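Local coordinates for protein 4-aminobutyrate transaminase (Acinetobacter baumannii, PDB 6WOP) that probably catalyses the pyridoxal-phosphate-dependent transfer of the amino group of 4-aminobutyrate to 2-oxoglutarate, as a class-III aminotransferase, at residues F44-G49 and L394-I399; K30-T35 and G57-K62; F246-K251 and G354-V359; G329-A334 and Q403-L408. One frame throughout, in Å; residues are numbered along the deposited sequence.

Interaction 1. Residues F44-G49 and L394-I399; sequences FIDFAG and LYPLTI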
loop_
_atom_site.group_PDB
_atom_site.type_symbol
_atom_site.label_atom_id
_atom_site.label_comp_id
_atom_site.label_asym_id
_atom_site.label_seq_id
_atom_site.Cartn_x
_atom_site.Cartn_y
_atom_site.Cartn_z
ATOM N N PHE A 44 12.578 -45.312 6.894
ATOM C CA PHE A 44 13.261 -44.067 7.245
ATOM C C PHE A 44 12.947 -43.691 8.683
ATOM O O PHE A 44 11.814 -43.866 9.148
ATOM C CB PHE A 44 12.846 -42.919 6.348
ATOM C CG PHE A 44 13.324 -43.065 4.958
ATOM C CD1 PHE A 44 12.546 -43.730 4.035
ATOM C CD2 PHE A 44 14.585 -42.567 4.567
ATOM C CE1 PHE A 44 12.981 -43.898 2.750
ATOM C CE2 PHE A 44 15.019 -42.727 3.268
ATOM C CZ PHE A 44 14.223 -43.394 2.355
ATOM N N ILE A 45 13.952 -43.236 9.410
ATOM C CA ILE A 45 13.703 -42.730 10.756
ATOM C C ILE A 45 13.343 -41.273 10.555
ATOM O O ILE A 45 14.059 -40.552 9.863
ATOM C CB ILE A 45 14.935 -42.890 11.666
ATOM C CG1 ILE A 45 15.245 -44.370 11.903
ATOM C CG2 ILE A 45 14.802 -42.026 12.961
ATOM C CD1 ILE A 45 16.644 -44.668 12.540
ATOM N N ASP A 46 12.271 -40.839 11.161
ATOM C CA ASP A 46 11.752 -39.498 10.890
ATOM C C ASP A 46 12.321 -38.500 11.903
ATOM O O ASP A 46 11.835 -38.409 13.036
ATOM C CB ASP A 46 10.221 -39.564 10.946
ATOM C CG ASP A 46 9.576 -38.218 10.696
ATOM O OD1 ASP A 46 10.280 -37.310 10.180
ATOM O OD2 ASP A 46 8.353 -38.071 11.045
ATOM N N PHE A 47 13.301 -37.696 11.492
ATOM C CA PHE A 47 13.670 -36.524 12.282
ATOM C C PHE A 47 13.067 -35.227 11.725
ATOM O O PHE A 47 13.592 -34.136 12.008
ATOM C CB PHE A 47 15.183 -36.347 12.339
ATOM C CG PHE A 47 15.902 -37.231 13.389
ATOM C CD1 PHE A 47 15.246 -38.284 14.018
ATOM C CD2 PHE A 47 17.231 -36.987 13.714
ATOM C CE1 PHE A 47 15.901 -39.116 14.966
ATOM C CE2 PHE A 47 17.876 -37.793 14.683
ATOM C CZ PHE A 47 17.216 -38.865 15.292
ATOM N N ALA A 48 12.008 -35.323 10.927
ATOM C CA ALA A 48 11.345 -34.151 10.347
ATOM C C ALA A 48 9.989 -33.868 10.944
ATOM O O ALA A 48 9.590 -32.699 11.015
ATOM C CB ALA A 48 11.150 -34.334 8.832
ATOM N N GLY A 49 9.252 -34.907 11.306
ATOM C CA GLY A 49 7.961 -34.700 11.919
ATOM C C GLY A 49 7.012 -33.932 11.024
ATOM O O GLY A 49 6.180 -33.171 11.528
ATOM N N LEU A 394 13.417 -32.223 14.388
ATOM C CA LEU A 394 11.986 -32.181 14.677
ATOM C C LEU A 394 11.371 -33.570 14.790
ATOM O O LEU A 394 10.189 -33.783 14.399
ATOM C CB LEU A 394 11.279 -31.393 13.582
ATOM C CG LEU A 394 11.638 -29.919 13.707
ATOM C CD1 LEU A 394 11.193 -29.150 12.377
ATOM C CD2 LEU A 394 10.957 -29.359 14.941
ATOM N N TYR A 395 12.161 -34.551 15.302
ATOM C CA TYR A 395 11.679 -35.913 15.512
ATOM C C TYR A 395 10.436 -35.890 16.378
ATOM O O TYR A 395 10.344 -35.034 17.263
ATOM C CB TYR A 395 12.760 -36.707 16.225
ATOM C CG TYR A 395 13.395 -35.907 17.389
ATOM C CD1 TYR A 395 12.844 -35.916 18.667
ATOM C CD2 TYR A 395 14.556 -35.171 17.191
ATOM C CE1 TYR A 395 13.459 -35.166 19.736
ATOM C CE2 TYR A 395 15.155 -34.445 18.195
ATOM C CZ TYR A 395 14.624 -34.460 19.462
ATOM O OH TYR A 395 15.259 -33.732 20.417
ATOM N N PRO A 396 9.494 -36.832 16.209
ATOM C CA PRO A 396 8.388 -36.948 17.164
ATOM C C PRO A 396 8.902 -37.099 18.574
ATOM O O PRO A 396 9.901 -37.789 18.793
ATOM C CB PRO A 396 7.658 -38.243 16.695
ATOM C CG PRO A 396 7.816 -38.171 15.163
ATOM C CD PRO A 396 9.287 -37.662 15.008
ATOM N N LEU A 397 8.214 -36.447 19.547
ATOM C CA LEU A 397 8.603 -36.567 20.958
ATOM C C LEU A 397 8.299 -37.963 21.508
ATOM O O LEU A 397 8.802 -38.332 22.601
ATOM C CB LEU A 397 7.841 -35.554 21.789
ATOM C CG LEU A 397 8.053 -34.087 21.372
ATOM C CD1 LEU A 397 7.306 -33.115 22.333
ATOM C CD2 LEU A 397 9.568 -33.786 21.373
ATOM N N THR A 398 7.537 -38.719 20.753
ATOM C CA THR A 398 7.186 -40.111 21.060
ATOM C C THR A 398 8.188 -41.123 20.467
ATOM O O THR A 398 7.956 -42.342 20.567
ATOM C CB THR A 398 5.787 -40.386 20.496
ATOM O OG1 THR A 398 5.765 -40.036 19.098
ATOM C CG2 THR A 398 4.698 -39.546 21.202
ATOM N N ILE A 399 9.252 -40.665 19.810
ATOM C CA ILE A 399 10.167 -41.612 19.128
ATOM C C ILE A 399 10.731 -42.620 20.144
ATOM O O ILE A 399 11.113 -42.244 21.264
ATOM C CB ILE A 399 11.284 -40.827 18.373
ATOM C CG1 ILE A 399 12.148 -41.825 17.594
ATOM C CG2 ILE A 399 12.184 -40.021 19.335
ATOM C CD1 ILE A 399 13.100 -41.127 16.623
#

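Interaction 2. Residues K30-T35 and G57-K62; sequences KAENAT and GHRHPK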
loop_
_atom_site.group_PDB
_atom_site.type_symbol
_atom_site.label_atom_id
_atom_site.label_comp_id
_atom_site.label_asym_id
_atom_site.label_seq_id
_atom_site.Cartn_x
_atom_site.Cartn_y
_atom_site.Cartn_z
ATOM N N LYS A 30 3.552 -45.261 3.973
ATOM C CA LYS A 30 2.990 -45.521 5.290
ATOM C C LYS A 30 3.898 -44.821 6.290
ATOM O O LYS A 30 5.093 -44.667 6.028
ATOM C CB LYS A 30 2.938 -47.063 5.591
ATOM C CG LYS A 30 2.348 -47.329 6.908
ATOM C CD LYS A 30 2.065 -48.827 7.119
ATOM C CE LYS A 30 1.045 -49.043 8.269
ATOM N NZ LYS A 30 0.879 -50.518 8.598
ATOM N N ALA A 31 3.340 -44.406 7.424
ATOM C CA ALA A 31 4.172 -43.790 8.448
ATOM C C ALA A 31 3.552 -44.121 9.792
ATOM O O ALA A 31 2.332 -44.262 9.893
ATOM C CB ALA A 31 4.301 -42.255 8.281
ATOM N N GLU A 32 4.389 -44.310 10.804
ATOM C CA GLU A 32 3.852 -44.623 12.129
ATOM C C GLU A 32 4.891 -44.223 13.162
ATOM O O GLU A 32 6.030 -44.744 13.154
ATOM C CB GLU A 32 3.446 -46.121 12.284
ATOM C CG GLU A 32 2.454 -46.322 13.509
ATOM C CD GLU A 32 1.737 -47.681 13.508
ATOM O OE1 GLU A 32 1.601 -48.272 12.445
ATOM O OE2 GLU A 32 1.342 -48.148 14.586
ATOM N N ASN A 33 4.446 -43.383 14.107
ATOM C CA ASN A 33 5.259 -42.807 15.183
ATOM C C ASN A 33 6.406 -42.054 14.506
ATOM O O ASN A 33 6.151 -41.005 13.888
ATOM C CB ASN A 33 5.721 -43.859 16.236
ATOM C CG ASN A 33 6.428 -43.195 17.496
ATOM O OD1 ASN A 33 6.553 -41.956 17.593
ATOM N ND2 ASN A 33 6.858 -44.002 18.418
ATOM N N ALA A 34 7.639 -42.576 14.544
ATOM C CA ALA A 34 8.764 -41.894 13.895
ATOM C C ALA A 34 9.361 -42.738 12.759
ATOM O O ALA A 34 10.543 -42.577 12.417
ATOM C CB ALA A 34 9.852 -41.549 14.935
ATOM N N THR A 35 8.591 -43.677 12.209
ATOM C CA THR A 35 9.007 -44.518 11.085
ATOM C C THR A 35 8.181 -44.173 9.847
ATOM O O THR A 35 6.945 -44.109 9.933
ATOM C CB THR A 35 8.784 -45.985 11.446
ATOM O OG1 THR A 35 9.374 -46.193 12.754
ATOM C CG2 THR A 35 9.495 -46.931 10.432
ATOM N N GLY A 57 3.819 -37.928 16.942
ATOM C CA GLY A 57 4.174 -38.983 16.015
ATOM C C GLY A 57 3.111 -39.182 14.952
ATOM O O GLY A 57 1.960 -38.776 15.102
ATOM N N HIS A 58 3.523 -39.799 13.829
ATOM C CA HIS A 58 2.569 -40.188 12.787
ATOM C C HIS A 58 1.547 -41.173 13.353
ATOM O O HIS A 58 1.917 -42.195 13.951
ATOM C CB HIS A 58 3.292 -40.867 11.635
ATOM C CG HIS A 58 4.195 -39.962 10.835
ATOM N ND1 HIS A 58 3.748 -39.225 9.747
ATOM C CD2 HIS A 58 5.521 -39.731 10.929
ATOM C CE1 HIS A 58 4.771 -38.588 9.204
ATOM N NE2 HIS A 58 5.860 -38.878 9.901
ATOM N N ARG A 59 0.265 -40.891 13.154
ATOM C CA ARG A 59 -0.801 -41.830 13.524
ATOM C C ARG A 59 -0.666 -42.299 14.976
ATOM O O ARG A 59 -0.749 -43.500 15.268
ATOM C CB ARG A 59 -0.845 -43.025 12.544
ATOM C CG ARG A 59 -1.317 -42.627 11.070
ATOM C CD ARG A 59 -1.067 -43.765 10.053
ATOM N NE ARG A 59 -1.701 -45.018 10.518
ATOM C CZ ARG A 59 -1.042 -46.136 10.803
ATOM N NH1 ARG A 59 0.288 -46.202 10.624
ATOM N NH2 ARG A 59 -1.721 -47.179 11.265
ATOM N N HIS A 60 -0.472 -41.341 15.900
ATOM C CA HIS A 60 -0.508 -41.702 17.308
ATOM C C HIS A 60 -1.815 -42.433 17.596
ATOM O O HIS A 60 -2.890 -41.959 17.182
ATOM C CB HIS A 60 -0.383 -40.436 18.168
ATOM C CG HIS A 60 -0.304 -40.706 19.629
ATOM N ND1 HIS A 60 -1.400 -41.091 20.361
ATOM C CD2 HIS A 60 0.739 -40.647 20.498
ATOM C CE1 HIS A 60 -1.039 -41.261 21.625
ATOM N NE2 HIS A 60 0.246 -40.972 21.737
ATOM N N PRO A 61 -1.774 -43.583 18.301
ATOM C CA PRO A 61 -2.998 -44.388 18.466
ATOM C C PRO A 61 -4.159 -43.639 19.076
ATOM O O PRO A 61 -5.313 -43.881 18.684
ATOM C CB PRO A 61 -2.553 -45.518 19.383
ATOM C CG PRO A 61 -1.071 -45.616 19.206
ATOM C CD PRO A 61 -0.591 -44.229 18.913
ATOM N N LYS A 62 -3.918 -42.776 20.059
ATOM C CA LYS A 62 -4.988 -42.016 20.678
ATOM C C LYS A 62 -5.620 -41.029 19.696
ATOM O O LYS A 62 -6.826 -40.771 19.762
ATOM C CB LYS A 62 -4.472 -41.277 21.918
ATOM C CG LYS A 62 -4.061 -42.270 22.995
ATOM C CD LYS A 62 -5.129 -42.481 24.026
ATOM C CE LYS A 62 -4.632 -43.245 25.220
ATOM N NZ LYS A 62 -5.621 -44.268 25.648
HETATM O O HOH W 1 -0.572 -50.113 11.107
#

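Interaction 3. Residues F246-K251 and G354-V359; sequences FARTGK and GSMVAV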
loop_
_atom_site.group_PDB
_atom_site.type_symbol
_atom_site.label_atom_id
_atom_site.label_comp_id
_atom_site.label_asym_id
_atom_site.label_seq_id
_atom_site.Cartn_x
_atom_site.Cartn_y
_atom_site.Cartn_z
ATOM N N PHE A 246 3.134 -26.857 21.604
ATOM C CA PHE A 246 2.762 -28.252 21.881
ATOM C C PHE A 246 3.980 -29.136 22.144
ATOM O O PHE A 246 4.192 -30.178 21.502
ATOM C CB PHE A 246 1.853 -28.756 20.754
ATOM C CG PHE A 246 0.609 -28.016 20.803
ATOM C CD1 PHE A 246 -0.325 -28.385 21.726
ATOM C CD2 PHE A 246 0.495 -26.809 20.154
ATOM C CE1 PHE A 246 -1.444 -27.654 21.948
ATOM C CE2 PHE A 246 -0.622 -26.027 20.370
ATOM C CZ PHE A 246 -1.608 -26.479 21.253
ATOM N N ALA A 247 4.728 -28.708 23.175
ATOM C CA ALA A 247 5.715 -29.467 23.961
ATOM C C ALA A 247 7.088 -29.522 23.296
ATOM O O ALA A 247 8.027 -30.070 23.904
ATOM C CB ALA A 247 5.244 -30.889 24.266
ATOM N N ARG A 248 7.265 -28.926 22.121
ATOM C CA ARG A 248 8.558 -29.003 21.420
ATOM C C ARG A 248 9.727 -28.545 22.286
ATOM O O ARG A 248 10.811 -29.132 22.250
ATOM C CB ARG A 248 8.503 -28.152 20.146
ATOM C CG ARG A 248 9.603 -28.413 19.143
ATOM C CD ARG A 248 9.329 -29.746 18.398
ATOM N NE ARG A 248 10.533 -30.529 18.344
ATOM C CZ ARG A 248 10.544 -31.807 17.993
ATOM N NH1 ARG A 248 9.389 -32.428 17.660
ATOM N NH2 ARG A 248 11.694 -32.480 18.021
ATOM N N THR A 249 9.530 -27.500 23.080
ATOM C CA THR A 249 10.638 -26.871 23.793
ATOM C C THR A 249 10.720 -27.357 25.220
ATOM O O THR A 249 11.485 -26.801 26.002
ATOM C CB THR A 249 10.502 -25.348 23.799
ATOM O OG1 THR A 249 9.346 -24.977 24.581
ATOM C CG2 THR A 249 10.402 -24.844 22.365
ATOM N N GLY A 250 9.923 -28.358 25.598
ATOM C CA GLY A 250 10.096 -28.937 26.931
ATOM C C GLY A 250 9.141 -28.335 27.945
ATOM O O GLY A 250 9.143 -28.748 29.120
ATOM N N LYS A 251 8.308 -27.399 27.502
ATOM C CA LYS A 251 7.108 -26.941 28.201
ATOM C C LYS A 251 6.057 -26.823 27.117
ATOM O O LYS A 251 6.388 -26.907 25.936
ATOM C CB LYS A 251 7.314 -25.601 28.945
ATOM C CG LYS A 251 8.389 -25.696 30.090
ATOM C CD LYS A 251 8.500 -24.331 30.811
ATOM C CE LYS A 251 9.472 -24.342 31.960
ATOM N NZ LYS A 251 9.026 -25.353 32.961
ATOM N N GLY A 354 14.732 -27.359 24.827
ATOM C CA GLY A 354 13.935 -28.584 24.831
ATOM C C GLY A 354 14.378 -29.468 23.678
ATOM O O GLY A 354 15.567 -29.770 23.515
ATOM N N SER A 355 13.412 -29.868 22.852
ATOM C CA SER A 355 13.788 -30.611 21.653
ATOM C C SER A 355 13.521 -29.797 20.404
ATOM O O SER A 355 13.446 -30.355 19.315
ATOM C CB SER A 355 13.065 -31.972 21.586
ATOM O OG SER A 355 13.777 -32.973 22.358
ATOM N N MET A 356 13.607 -28.466 20.543
ATOM C CA MET A 356 13.827 -27.582 19.408
ATOM C C MET A 356 15.339 -27.362 19.355
ATOM O O MET A 356 15.868 -26.440 19.993
ATOM C CB MET A 356 13.050 -26.277 19.560
ATOM C CG MET A 356 12.332 -25.909 18.320
ATOM S SD MET A 356 11.219 -24.567 18.550
ATOM C CE MET A 356 11.108 -24.081 16.851
ATOM N N VAL A 357 16.037 -28.261 18.630
ATOM C CA VAL A 357 17.498 -28.335 18.579
ATOM C C VAL A 357 17.965 -28.224 17.137
ATOM O O VAL A 357 17.366 -28.827 16.235
ATOM C CB VAL A 357 18.046 -29.661 19.179
ATOM C CG1 VAL A 357 19.628 -29.675 19.164
ATOM C CG2 VAL A 357 17.524 -29.883 20.562
ATOM N N ALA A 358 19.083 -27.519 16.935
ATOM C CA ALA A 358 19.674 -27.368 15.612
ATOM C C ALA A 358 21.187 -27.329 15.723
ATOM O O ALA A 358 21.731 -26.851 16.717
ATOM C CB ALA A 358 19.201 -26.083 14.930
ATOM N N VAL A 359 21.866 -27.746 14.650
ATOM C CA VAL A 359 23.317 -27.621 14.525
ATOM C C VAL A 359 23.629 -26.787 13.279
ATOM O O VAL A 359 23.043 -27.007 12.213
ATOM C CB VAL A 359 24.017 -28.982 14.476
ATOM C CG1 VAL A 359 23.662 -29.754 13.206
ATOM C CG2 VAL A 359 25.536 -28.788 14.628
#

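Interaction 4. Residues G329-A334 and Q403-L408; sequences GAELVA and QFRQGL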
loop_
_atom_site.group_PDB
_atom_site.type_symbol
_atom_site.label_atom_id
_atom_site.label_comp_id
_atom_site.label_asym_id
_atom_site.label_seq_id
_atom_site.Cartn_x
_atom_site.Cartn_y
_atom_site.Cartn_z
ATOM N N GLY A 329 16.190 -33.948 23.851
ATOM C CA GLY A 329 17.042 -32.844 23.446
ATOM C C GLY A 329 18.396 -32.884 24.123
ATOM O O GLY A 329 19.424 -32.600 23.502
ATOM N N ALA A 330 18.419 -33.202 25.416
ATOM C CA ALA A 330 19.689 -33.256 26.108
ATOM C C ALA A 330 20.611 -34.284 25.452
ATOM O O ALA A 330 21.818 -34.033 25.286
ATOM C CB ALA A 330 19.472 -33.568 27.594
ATOM N N GLU A 331 20.056 -35.448 25.064
ATOM C CA GLU A 331 20.844 -36.526 24.486
ATOM C C GLU A 331 21.331 -36.162 23.094
ATOM O O GLU A 331 22.495 -36.445 22.731
ATOM C CB GLU A 331 20.027 -37.822 24.444
ATOM C CG GLU A 331 20.844 -38.974 23.896
ATOM C CD GLU A 331 20.162 -40.330 23.969
ATOM O OE1 GLU A 331 20.813 -41.307 23.536
ATOM O OE2 GLU A 331 19.021 -40.418 24.458
ATOM N N LEU A 332 20.450 -35.535 22.294
ATOM C CA LEU A 332 20.902 -35.021 21.013
ATOM C C LEU A 332 21.978 -33.940 21.178
ATOM O O LEU A 332 22.932 -33.896 20.389
ATOM C CB LEU A 332 19.714 -34.491 20.206
ATOM C CG LEU A 332 20.033 -33.608 18.977
ATOM C CD1 LEU A 332 20.908 -34.308 17.982
ATOM C CD2 LEU A 332 18.727 -33.186 18.265
ATOM N N VAL A 333 21.844 -33.035 22.158
ATOM C CA VAL A 333 22.861 -31.993 22.295
ATOM C C VAL A 333 24.220 -32.606 22.648
ATOM O O VAL A 333 25.254 -32.232 22.078
ATOM C CB VAL A 333 22.409 -30.920 23.310
ATOM C CG1 VAL A 333 23.564 -30.050 23.777
ATOM C CG2 VAL A 333 21.399 -29.965 22.671
ATOM N N ALA A 334 24.250 -33.593 23.553
ATOM C CA ALA A 334 25.526 -34.222 23.876
ATOM C C ALA A 334 26.147 -34.872 22.645
ATOM O O ALA A 334 27.373 -34.905 22.518
ATOM C CB ALA A 334 25.347 -35.254 24.990
ATOM N N GLN A 403 15.336 -46.187 18.712
ATOM C CA GLN A 403 15.322 -45.703 17.341
ATOM C C GLN A 403 15.925 -44.295 17.242
ATOM O O GLN A 403 16.656 -43.984 16.291
ATOM C CB GLN A 403 13.893 -45.699 16.819
ATOM C CG GLN A 403 13.805 -45.398 15.338
ATOM C CD GLN A 403 12.363 -45.333 14.813
ATOM O OE1 GLN A 403 11.481 -44.760 15.437
ATOM N NE2 GLN A 403 12.162 -45.867 13.640
ATOM N N PHE A 404 15.681 -43.457 18.246
ATOM C CA PHE A 404 16.354 -42.167 18.331
ATOM C C PHE A 404 17.876 -42.346 18.370
ATOM O O PHE A 404 18.624 -41.650 17.659
ATOM C CB PHE A 404 15.851 -41.443 19.585
ATOM C CG PHE A 404 16.435 -40.028 19.816
ATOM C CD1 PHE A 404 16.040 -38.944 19.019
ATOM C CD2 PHE A 404 17.234 -39.787 20.938
ATOM C CE1 PHE A 404 16.477 -37.674 19.290
ATOM C CE2 PHE A 404 17.679 -38.496 21.207
ATOM C CZ PHE A 404 17.295 -37.462 20.388
ATOM N N ARG A 405 18.333 -43.319 19.155
ATOM C CA ARG A 405 19.762 -43.588 19.280
ATOM C C ARG A 405 20.343 -43.991 17.928
ATOM O O ARG A 405 21.436 -43.558 17.561
ATOM C CB ARG A 405 20.013 -44.690 20.311
ATOM C CG ARG A 405 19.286 -44.482 21.630
ATOM C CD ARG A 405 20.265 -44.295 22.778
ATOM N NE ARG A 405 19.595 -43.873 24.004
ATOM C CZ ARG A 405 18.942 -44.694 24.820
ATOM N NH1 ARG A 405 18.869 -45.989 24.542
ATOM N NH2 ARG A 405 18.362 -44.222 25.915
ATOM N N GLN A 406 19.610 -44.819 17.192
ATOM C CA GLN A 406 20.041 -45.236 15.853
ATOM C C GLN A 406 20.159 -44.049 14.918
ATOM O O GLN A 406 21.066 -43.988 14.070
ATOM C CB GLN A 406 19.035 -46.212 15.265
ATOM C CG GLN A 406 19.466 -46.918 13.993
ATOM C CD GLN A 406 18.424 -47.915 13.585
ATOM O OE1 GLN A 406 17.526 -48.203 14.370
ATOM N NE2 GLN A 406 18.482 -48.393 12.341
ATOM N N GLY A 407 19.193 -43.129 15.037
ATOM C CA GLY A 407 19.221 -41.898 14.263
ATOM C C GLY A 407 20.440 -41.080 14.586
ATOM O O GLY A 407 21.053 -40.519 13.689
ATOM N N LEU A 408 20.831 -41.027 15.871
ATOM C CA LEU A 408 22.003 -40.216 16.241
ATOM C C LEU A 408 23.286 -40.886 15.783
ATOM O O LEU A 408 24.271 -40.216 15.470
ATOM C CB LEU A 408 22.050 -40.010 17.744
ATOM C CG LEU A 408 20.938 -39.277 18.473
ATOM C CD1 LEU A 408 21.172 -39.345 19.982
ATOM C CD2 LEU A 408 20.786 -37.867 17.965
#

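Interaction 1. Residues F44-G49 and L394-I399
Phe47 and Tyr395 carry this contact with both backbone and rings. The polar link between the segments is Leu394 N to Phe47 O, 3.1 Å and fairly straight at 158°. Just beyond it, the chain after strand 43-46 is turned by Asp46. Its CG lies opposite the backbone N (chi1 179°), beside the carbonyl carbon, where OD1 can reach forward over the next residues. OD1 takes Ala48 N at 2.7 Å, an Asx turn, and Gly49 N at 2.8 Å, an Asx motif; both come from the same face of the carboxylate. Weaker contacts sit around Asp46 O, a buried carbonyl oxygen with no conventional partner in the model: Tyr395 CA points a C-H at it from 3.5 Å, and Pro396 CD lies 3.3 Å away.

The aromatic part is a T-shaped pair. Tyr395 turns its edge to the face of Phe47, with centroids 5.6 Å apart and planes at 61°. The Tyr395 hydroxyl goes past this pair to hydrogen-bond Ser355. Apolar packing completes the contact: Ile399 CD1 sits at the edge of the Phe47 ring, 3.8 Å from CE1, and the same methyl, Ile399 CD1, lies 4.1 Å from Ile45 CG2.

All of this lies in the interior, where the loop between strand 390-393 and helix 401-416 passes the residues that follow Asp46. Phe47 also rests on Leu379 and Leu381 of strand 379-384, Ile45 on helix 401-416, and Tyr395 on Leu328 and Leu332 of helix 321-342.

Interaction 2. Residues K30-T35 and G57-K62
His58 lays one face of its imidazole under Ala31, whose CB stands 3.5 Å from the ring centroid, a CH-pi contact. With CG opposite its carbonyl carbon (chi1 -68°), the ring also turns an edge to Asn33, and CD2 comes within 3.3 Å of Asn33 O in the ring plane. Backbones pair at the same place: Asn33 N to His58 O (2.8 Å) and His58 N to Asn33 O (2.9 Å) make a single antiparallel hydrogen-bonded bridge, with Asn33 lying in the type II' turn from Glu32 to Thr35.

Arg59 bends at chi3 (55°) and curls back over the strand edge. Arg59 NH1 then meets Ala31 O at 2.9 Å, nearly in the guanidinium plane. Arg59 NH1 also forms a salt bridge with Glu32 OE1 at 3.1 Å, approaching from above a carboxylate turned 84° from the guanidinium. Arg59 NE bonds Leu71 O of the second subunit, so this arginine also links the strand to the second subunit.

Lys30, fully extended, reaches a water 2.9 Å from NZ that also bonds Glu32 OE1 and Arg59 NH2. Glu32 thus faces two basic groups, one bonded directly and one through the water, which probably favours its ionised form.

Interaction 3. Residues F246-K251 and G354-V359
Ser355 O is gripped twice by one guanidinium: Arg248 NH2 reaches it at 3.0 Å and Arg248 NE at 3.1 Å. The approach is side-on, with the oxygen in the guanidinium plane and both nitrogens coming from the same face of the carbonyl. Bends at chi2 (75°) and chi3 (-134°) bring the group round to this position. The backbone adds a bond in the other direction, where Ser355 N gives a 2.8 Å bond to Arg248 O. Both backbone polar atoms of Ser355 are therefore held by one residue. The buried guanidinium has further partners on NH1, which bonds Tyr395 O and Asn55 OD1, while Ser355 OG bonds Ala325 O.

Around this clasp the packing is close. Gly354 has no side chain between it and the type I turn from Ala247 to Gly250, so its CA sits 3.2 Å from Thr249 O in a C-H...O contact. Met356 crosses the arginine stem at about a right angle, CG to Arg248 CG at 3.8 Å. The Met356 and Thr249 side chains run alongside each other in the same direction, with Met356 SD 3.9 Å from Thr249 CG2, whereas Thr249 OG1 bonds His257.

The turn belongs to the loop between strands 236-240 and 264-267 of one mixed sheet, and it abuts the start of strand 356-361 in the other. Farther along, Val357 packs on Leu332 and Leu336 of helix 321-342.

Interaction 4. Residues G329-A334 and Q403-L408
Two nearly parallel helices of the C-terminal part of this fold-type I aminotransferase, 321-342 and 401-416, pack here through Glu331 and Leu332 of one and Phe404, Arg405 and Leu408 of the other. Their local axes come within 11.0 Å and their directions differ by 21°. The spacing leaves room for a layer of large side chains between the backbones, apolar on the inner side and charged on the outer.

Phe404 points at the partner helix and reaches into that layer. Its CZ lies 3.8 Å from Leu332 CB, while its ring edge is turned to the Glu331 carboxylate, with OE2 4.0 Å from CD2 and close to the ring plane. From one turn on in the same helix, Leu408 sets CD2 over one face of the ring, toward the rim. Leu332 also touches Tyr395 and Val357, so the apolar layer runs on into the protein, and Phe404 itself packs edge-to-face with Tyr395.

The two branches of Leu408 divide their work. CD2 meets Leu332 CD1 at 3.6 Å, and CD1 lies against the methylene stem of Glu331, 3.9 Å from CG. That stem is extended, with CG opposite the backbone N (chi1 -178°), which carries the carboxylate across to the outer side of the layer. There, toward solvent, the Arg405 side chain, bent at chi2, crosses that of Glu331 at about a right angle. The salt bridge is single-pronged: Arg405 NE, with the carboxylate near its guanidinium plane, donates to the syn lone pair of Glu331 OE1 at 2.9 Å and 132°.

Interaction 1 touches the other three. Toward interaction 2, Thr398 OG1 meets Asn33 OD1 at 2.6 Å. Toward interaction 3, Leu397 CD1 packs 3.5 Å from Ala247 O. Toward interaction 4, Phe47 CZ packs 3.8 Å from Gly407 CA. Interactions 3 and 4 meet where Val357 CG1 lies 3.9 Å from Val333 CG2, and 2 and 4 where Thr35 OG1 lies 2.9 Å from Gln403 NE2, whereas the nearest atoms of interactions 2 and 3 stay about 8 Å apart. Interactions 1, 2 and 3 reach one mixed sheet, and interaction 3 brings against it a loop between two strands of the other sheet, which in fold-type I enzymes belongs to the cofactor-binding large domain.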